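Local coordinates for N-acetyltransferase (Staphylococcus aureus subsp. aureus, PDB 4M85), which probably transfers an acetyl group from acetyl-CoA to an amine of its substrate, as other GNAT-fold acetyltransferases do, at residues L29-V40 against P94-L104. Numbering follows the deposited sequence.
Sequences LELVKHLPKDMV and PEEIKQYGTPL
Tyr100 lays its ring against the short helix 30-34, where the backbone CH of Leu31 makes a CH-pi contact over one face, its CA 4.3 Å from the ring centroid and displaced toward the rim. The side chain of Leu35 runs antiparallel to that of Tyr100 alongside the ring, bringing Leu35 CD2 to 3.5 Å from Tyr100 CE1. At the far end of the ring, Tyr100 OH meets His34 CB at 3.3 Å. The imidazole itself is turned back on its own helix, ND1 of His34 donating a bent bond (138° at the hydrogen) to Glu30 O from above the carbonyl plane.

The two methyls of Leu31 part company: with CG held between the backbone N and the carbonyl carbon (chi1 77°), CD2 rests 3.6 Å from Pro103 CB and CD1 faces Ile97 CD1. Ile97 crosses Leu35 at about a right angle, with Ile97 CG1 against Leu35 CD1. Met39 bends at chi3 (77°), which carries its CE to 3.5 Å from Ile97 CB, while Met39 CG packs tightly on Pro94 CG, also at 3.5 Å.

No hydrogen bond crosses this largely apolar interface. It joins helix 30-34 and the start of helix 37-49 to helix 95-98 and the loop after it, at the periphery of the GNAT fold; Trp24 of helix 13-26 touches Pro103, and that loop precedes strand 114-121 of the central sheet.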
loop_
_atom_site.group_PDB
_atom_site.type_symbol
_atom_site.label_atom_id
_atom_site.label_comp_id
_atom_site.label_asym_id
_atom_site.label_seq_id
_atom_site.Cartn_x
_atom_site.Cartn_y
_atom_site.Cartn_z
ATOM N N LEU A 29 9.670 -10.272 0.921
ATOM C CA LEU A 29 8.663 -11.290 1.187
ATOM C C LEU A 29 9.084 -12.581 0.519
ATOM O O LEU A 29 9.422 -12.582 -0.654
ATOM C CB LEU A 29 7.284 -10.883 0.668
ATOM C CG LEU A 29 6.512 -9.798 1.402
ATOM C CD1 LEU A 29 5.067 -9.817 0.930
ATOM C CD2 LEU A 29 6.586 -9.989 2.906
ATOM N N GLU A 30 9.038 -13.675 1.275
ATOM C CA GLU A 30 9.526 -14.974 0.815
ATOM C C GLU A 30 8.938 -15.310 -0.552
ATOM O O GLU A 30 9.676 -15.666 -1.455
ATOM C CB GLU A 30 9.181 -16.103 1.810
ATOM C CG GLU A 30 9.674 -15.910 3.242
ATOM C CD GLU A 30 11.189 -15.882 3.373
ATOM O OE1 GLU A 30 11.894 -16.339 2.441
ATOM O OE2 GLU A 30 11.673 -15.396 4.421
ATOM N N LEU A 31 7.622 -15.159 -0.703
ATOM C CA LEU A 31 6.943 -15.467 -1.970
ATOM C C LEU A 31 7.479 -14.650 -3.154
ATOM O O LEU A 31 7.488 -15.123 -4.275
ATOM C CB LEU A 31 5.432 -15.255 -1.835
ATOM C CG LEU A 31 4.947 -13.795 -1.881
ATOM C CD1 LEU A 31 4.067 -13.529 -3.090
ATOM C CD2 LEU A 31 4.198 -13.473 -0.606
ATOM N N VAL A 32 7.907 -13.419 -2.896
ATOM C CA VAL A 32 8.510 -12.581 -3.920
ATOM C C VAL A 32 9.920 -13.106 -4.191
ATOM O O VAL A 32 10.311 -13.249 -5.331
ATOM C CB VAL A 32 8.527 -11.101 -3.497
ATOM C CG1 VAL A 32 9.262 -10.238 -4.508
ATOM C CG2 VAL A 32 7.098 -10.600 -3.338
ATOM N N LYS A 33 10.665 -13.421 -3.139
ATOM C CA LYS A 33 12.018 -13.957 -3.307
ATOM C C LYS A 33 12.077 -15.252 -4.102
ATOM O O LYS A 33 13.003 -15.428 -4.882
ATOM C CB LYS A 33 12.709 -14.148 -1.951
ATOM C CG LYS A 33 13.722 -13.067 -1.599
ATOM C CD LYS A 33 13.233 -11.652 -1.901
ATOM C CE LYS A 33 14.297 -10.619 -1.570
ATOM N NZ LYS A 33 14.015 -9.329 -2.251
ATOM N N HIS A 34 11.087 -16.128 -3.940
ATOM C CA HIS A 34 11.152 -17.471 -4.513
ATOM C C HIS A 34 10.181 -17.759 -5.638
ATOM O O HIS A 34 10.221 -18.846 -6.197
ATOM C CB HIS A 34 10.985 -18.513 -3.406
ATOM C CG HIS A 34 12.119 -18.517 -2.439
ATOM N ND1 HIS A 34 12.038 -17.923 -1.200
ATOM C CD2 HIS A 34 13.383 -18.985 -2.552
ATOM C CE1 HIS A 34 13.196 -18.050 -0.580
ATOM N NE2 HIS A 34 14.029 -18.692 -1.378
ATOM N N LEU A 35 9.322 -16.806 -5.992
ATOM C CA LEU A 35 8.374 -17.039 -7.087
ATOM C C LEU A 35 8.629 -16.118 -8.266
ATOM O O LEU A 35 9.191 -15.033 -8.097
ATOM C CB LEU A 35 6.931 -16.875 -6.622
ATOM C CG LEU A 35 6.469 -17.863 -5.556
ATOM C CD1 LEU A 35 5.169 -17.375 -4.949
ATOM C CD2 LEU A 35 6.312 -19.254 -6.152
ATOM N N PRO A 36 8.232 -16.553 -9.473
ATOM C CA PRO A 36 8.501 -15.741 -10.661
ATOM C C PRO A 36 7.703 -14.447 -10.598
ATOM O O PRO A 36 6.538 -14.477 -10.207
ATOM C CB PRO A 36 8.004 -16.610 -11.821
ATOM C CG PRO A 36 7.762 -17.971 -11.264
ATOM C CD PRO A 36 7.493 -17.788 -9.798
ATOM N N LYS A 37 8.340 -13.344 -10.968
ATOM C CA LYS A 37 7.740 -12.006 -10.982
ATOM C C LYS A 37 6.477 -11.963 -11.798
ATOM O O LYS A 37 5.553 -11.223 -11.477
ATOM C CB LYS A 37 8.704 -10.962 -11.591
ATOM C CG LYS A 37 10.118 -10.976 -11.012
ATOM C CD LYS A 37 10.803 -9.608 -11.057
ATOM C CE LYS A 37 11.853 -9.413 -9.956
ATOM N NZ LYS A 37 12.724 -10.593 -9.718
ATOM N N ASP A 38 6.465 -12.733 -12.878
ATOM C CA ASP A 38 5.338 -12.778 -13.783
ATOM C C ASP A 38 4.106 -13.218 -13.035
ATOM O O ASP A 38 3.021 -12.653 -13.209
ATOM C CB ASP A 38 5.606 -13.783 -14.908
ATOM C CG ASP A 38 4.648 -13.626 -16.069
ATOM O OD1 ASP A 38 4.282 -14.656 -16.665
ATOM O OD2 ASP A 38 4.270 -12.480 -16.385
ATOM N N MET A 39 4.305 -14.222 -12.187
ATOM C CA MET A 39 3.218 -14.879 -11.508
ATOM C C MET A 39 2.727 -14.018 -10.360
ATOM O O MET A 39 1.532 -13.910 -10.149
ATOM C CB MET A 39 3.676 -16.231 -10.973
ATOM C CG MET A 39 2.604 -17.289 -10.954
ATOM S SD MET A 39 3.380 -18.887 -10.625
ATOM C CE MET A 39 3.647 -18.745 -8.883
ATOM N N VAL A 40 3.664 -13.405 -9.640
ATOM C CA VAL A 40 3.341 -12.524 -8.522
ATOM C C VAL A 40 2.604 -11.269 -9.013
ATOM O O VAL A 40 1.649 -10.839 -8.402
ATOM C CB VAL A 40 4.604 -12.152 -7.726
ATOM C CG1 VAL A 40 4.286 -11.164 -6.600
ATOM C CG2 VAL A 40 5.272 -13.403 -7.151
ATOM N N PRO A 94 -2.322 -19.786 -9.716
ATOM C CA PRO A 94 -1.649 -21.068 -9.844
ATOM C C PRO A 94 -1.260 -21.654 -8.496
ATOM O O PRO A 94 -1.044 -20.923 -7.507
ATOM C CB PRO A 94 -0.413 -20.750 -10.686
ATOM C CG PRO A 94 -0.230 -19.277 -10.583
ATOM C CD PRO A 94 -1.596 -18.703 -10.396
ATOM N N GLU A 95 -1.203 -22.981 -8.461
ATOM C CA GLU A 95 -0.999 -23.711 -7.230
ATOM C C GLU A 95 0.355 -23.357 -6.610
ATOM O O GLU A 95 0.543 -23.393 -5.392
ATOM C CB GLU A 95 -1.090 -25.223 -7.515
ATOM C CG GLU A 95 -1.493 -26.053 -6.308
ATOM C CD GLU A 95 -2.880 -25.714 -5.795
ATOM O OE1 GLU A 95 -3.713 -25.189 -6.574
ATOM O OE2 GLU A 95 -3.140 -25.965 -4.599
ATOM N N GLU A 96 1.290 -22.987 -7.460
ATOM C CA GLU A 96 2.635 -22.694 -7.030
ATOM C C GLU A 96 2.703 -21.447 -6.138
ATOM O O GLU A 96 3.514 -21.393 -5.214
ATOM C CB GLU A 96 3.520 -22.522 -8.262
ATOM C CG GLU A 96 4.989 -22.358 -7.944
ATOM C CD GLU A 96 5.833 -22.331 -9.204
ATOM O OE1 GLU A 96 5.277 -22.570 -10.300
ATOM O OE2 GLU A 96 7.049 -22.065 -9.092
ATOM N N ILE A 97 1.872 -20.441 -6.405
ATOM C CA ILE A 97 1.815 -19.304 -5.502
ATOM C C ILE A 97 0.871 -19.574 -4.327
ATOM O O ILE A 97 1.136 -19.110 -3.216
ATOM C CB ILE A 97 1.469 -17.983 -6.214
ATOM C CG1 ILE A 97 1.663 -16.800 -5.258
ATOM C CG2 ILE A 97 0.059 -18.012 -6.776
ATOM C CD1 ILE A 97 1.935 -15.507 -5.979
ATOM N N LYS A 98 -0.208 -20.326 -4.564
ATOM C CA LYS A 98 -1.171 -20.639 -3.502
ATOM C C LYS A 98 -0.521 -21.380 -2.351
ATOM O O LYS A 98 -0.971 -21.257 -1.215
ATOM C CB LYS A 98 -2.349 -21.456 -4.041
ATOM C CG LYS A 98 -3.265 -20.664 -4.963
ATOM C CD LYS A 98 -4.402 -21.516 -5.523
ATOM C CE LYS A 98 -5.655 -21.467 -4.671
ATOM N NZ LYS A 98 -6.417 -20.188 -4.818
ATOM N N GLN A 99 0.539 -22.143 -2.626
ATOM C CA GLN A 99 1.240 -22.877 -1.561
ATOM C C GLN A 99 1.867 -21.944 -0.508
ATOM O O GLN A 99 2.047 -22.337 0.648
ATOM C CB GLN A 99 2.282 -23.845 -2.145
ATOM C CG GLN A 99 3.503 -23.174 -2.764
ATOM C CD GLN A 99 4.144 -23.971 -3.906
ATOM O OE1 GLN A 99 3.630 -25.014 -4.327
ATOM N NE2 GLN A 99 5.273 -23.472 -4.417
ATOM N N TYR A 100 2.155 -20.697 -0.881
ATOM C CA TYR A 100 2.762 -19.760 0.071
ATOM C C TYR A 100 1.795 -19.183 1.110
ATOM O O TYR A 100 2.224 -18.571 2.080
ATOM C CB TYR A 100 3.504 -18.659 -0.674
ATOM C CG TYR A 100 4.844 -19.142 -1.163
ATOM C CD1 TYR A 100 4.964 -19.826 -2.376
ATOM C CD2 TYR A 100 5.987 -18.967 -0.395
ATOM C CE1 TYR A 100 6.195 -20.292 -2.820
ATOM C CE2 TYR A 100 7.222 -19.430 -0.829
ATOM C CZ TYR A 100 7.323 -20.090 -2.041
ATOM O OH TYR A 100 8.547 -20.549 -2.474
ATOM N N GLY A 101 0.499 -19.406 0.937
ATOM C CA GLY A 101 -0.483 -18.757 1.777
ATOM C C GLY A 101 -0.585 -17.291 1.373
ATOM O O GLY A 101 -0.053 -16.873 0.346
ATOM N N THR A 102 -1.268 -16.508 2.183
ATOM C CA THR A 102 -1.523 -15.134 1.833
ATOM C C THR A 102 -0.225 -14.325 2.096
ATOM O O THR A 102 0.571 -14.666 2.982
ATOM C CB THR A 102 -2.778 -14.571 2.547
ATOM O OG1 THR A 102 -2.499 -14.300 3.922
ATOM C CG2 THR A 102 -3.953 -15.545 2.437
ATOM N N PRO A 103 0.008 -13.283 1.292
ATOM C CA PRO A 103 1.298 -12.565 1.275
ATOM C C PRO A 103 1.618 -11.748 2.522
ATOM O O PRO A 103 2.796 -11.533 2.800
ATOM C CB PRO A 103 1.195 -11.627 0.062
ATOM C CG PRO A 103 -0.163 -11.780 -0.497
ATOM C CD PRO A 103 -0.939 -12.807 0.271
ATOM N N LEU A 104 0.600 -11.318 3.274
ATOM C CA LEU A 104 0.814 -10.423 4.415
ATOM C C LEU A 104 -0.061 -10.790 5.630
ATOM O O LEU A 104 -0.968 -10.047 5.970
ATOM C CB LEU A 104 0.565 -8.968 3.960
ATOM C CG LEU A 104 1.616 -8.269 3.079
ATOM C CD1 LEU A 104 0.994 -7.080 2.353
ATOM C CD2 LEU A 104 2.828 -7.796 3.877
#